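Local coordinates for lipoprotein (Klebsiella pneumoniae subsp. pneumoniae, PDB 4HWM) that is of unknown function but belongs to the YedD-like lipoprotein family and folds into a closed antiparallel beta-barrel, at residues P16-A19 against G20-G23. Sequence-based numbering, arbitrary orientation.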
ATOM      1  N   PRO A  16      -0.372  -6.664 -12.456  1.00 17.91           N
ATOM      2  CA  PRO A  16      -1.708  -6.820 -11.933  1.00 17.38           C
ATOM      3  C   PRO A  16      -1.712  -7.526 -10.578  1.00 17.32           C
ATOM      4  O   PRO A  16      -0.842  -8.354 -10.306  1.00 18.85           O
ATOM      5  CB  PRO A  16      -2.420  -7.686 -12.990  1.00 20.62           C
ATOM      6  CG  PRO A  16      -1.633  -7.464 -14.234  1.00 25.29           C
ATOM      7  CD  PRO A  16      -0.226  -7.298 -13.787  1.00 19.43           C
ATOM      8  N   ALA A  17      -2.640  -7.151  -9.712  1.00 16.53           N
ATOM      9  CA  ALA A  17      -2.713  -7.777  -8.400  1.00 16.87           C
ATOM     10  C   ALA A  17      -3.023  -9.270  -8.556  1.00 17.71           C
ATOM     11  O   ALA A  17      -3.999  -9.616  -9.235  1.00 19.76           O
ATOM     12  CB  ALA A  17      -3.792  -7.117  -7.584  1.00 16.82           C
ATOM     13  N   PRO A  18      -2.230 -10.141  -7.904  1.00 18.21           N
ATOM     14  CA  PRO A  18      -2.682 -11.544  -7.857  1.00 19.55           C
ATOM     15  C   PRO A  18      -4.018 -11.688  -7.153  1.00 17.17           C
ATOM     16  O   PRO A  18      -4.368 -10.894  -6.285  1.00 18.48           O
ATOM     17  CB  PRO A  18      -1.601 -12.244  -7.025  1.00 22.10           C
ATOM     18  CG  PRO A  18      -0.464 -11.313  -6.964  1.00 25.17           C
ATOM     19  CD  PRO A  18      -0.982  -9.934  -7.159  1.00 19.53           C
ATOM     20  N   ALA A  19      -4.753 -12.747  -7.479  1.00 18.67           N
ATOM     21  CA  ALA A  19      -6.046 -12.980  -6.891  1.00 16.11           C
ATOM     22  C   ALA A  19      -5.978 -12.902  -5.363  1.00 16.41           C
ATOM     23  O   ALA A  19      -5.145 -13.542  -4.726  1.00 19.33           O
ATOM     24  CB  ALA A  19      -6.577 -14.360  -7.316  1.00 18.44           C
ATOM     25  N   GLY A  20      -6.884 -12.113  -4.793  1.00 16.79           N
ATOM     26  CA  GLY A  20      -7.014 -11.976  -3.353  1.00 15.00           C
ATOM     27  C   GLY A  20      -6.287 -10.777  -2.759  1.00 13.04           C
ATOM     28  O   GLY A  20      -6.546 -10.474  -1.625  1.00 14.83           O
ATOM     29  N   LEU A  21      -5.390 -10.137  -3.513  1.00 13.20           N
ATOM     30  CA  LEU A  21      -4.571  -9.046  -2.984  1.00 12.36           C
ATOM     31  C   LEU A  21      -5.228  -7.684  -3.178  1.00 12.70           C
ATOM     32  O   LEU A  21      -5.069  -6.816  -2.328  1.00 14.91           O
ATOM     33  CB  LEU A  21      -3.172  -9.042  -3.564  1.00 13.12           C
ATOM     34  CG  LEU A  21      -2.206  -7.999  -2.980  1.00 14.10           C
ATOM     35  CD1 LEU A  21      -2.012  -8.197  -1.446  1.00 15.44           C
ATOM     36  CD2 LEU A  21      -0.876  -7.975  -3.757  1.00 15.70           C
ATOM     37  N   ALA A  22      -5.981  -7.490  -4.246  1.00 11.78           N
ATOM     38  CA  ALA A  22      -6.621  -6.207  -4.485  1.00 11.66           C
ATOM     39  C   ALA A  22      -7.559  -5.892  -3.337  1.00 11.93           C
ATOM     40  O   ALA A  22      -8.335  -6.737  -2.885  1.00 12.79           O
ATOM     41  CB  ALA A  22      -7.357  -6.195  -5.832  1.00 12.96           C
ATOM     42  N   GLY A  23      -7.487  -4.658  -2.846  1.00 11.96           N
ATOM     43  CA  GLY A  23      -8.325  -4.255  -1.718  1.00 12.29           C
ATOM     44  C   GLY A  23      -7.717  -3.107  -0.944  1.00 10.94           C
ATOM     45  O   GLY A  23      -6.771  -2.482  -1.377  1.00 12.81           O
TER
HETATM   46  O   HOH W   1      -6.571  -9.252  -6.530  1.00 22.15           O
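Pro18 and Leu21 hold the two ends of a type II beta turn, closed by the bond from Leu21 N to Pro18 O at 3.0 Å. The N-H points almost straight at its acceptor (161°), with the donor tilted 20° from the carbonyl plane. The turn asks its first residue for a carbonyl oxygen alone, so proline's missing N-H costs nothing, and its ring adds apolar surface for Leu21. Ala19 takes the extended second position, and Gly20 the third, where a positive phi is easy for a residue with no CB to press on Ala19 O.

The tight side is apolar. Leu21 carries CG anti to its own N (chi1 -175°), which lays the branch alongside the proline ring, both groups pointing the same way; CD2 meets Pro18 CD at 3.9 Å. Leu21 is buried, and it and Ala17 also rest on Leu67 of strand 60-70.

Toward the open end the fit is looser. Ala17 CB and Ala22 CB meet at 4.1 Å, methyls small enough to admit a water that bridges the two arms. It donates a hydrogen bond to Pro18 O (2.8 Å). The same water accepts one from Ala22 N (2.9 Å). Ala19, at the exposed bend, turns its methyl away from the following residues.

Pro18 O thus accepts two bonds, one from Leu21 N and one from water, so backbone polarity fixes the turn leading into strand 23-26 while leucine and proline pack together on one flank.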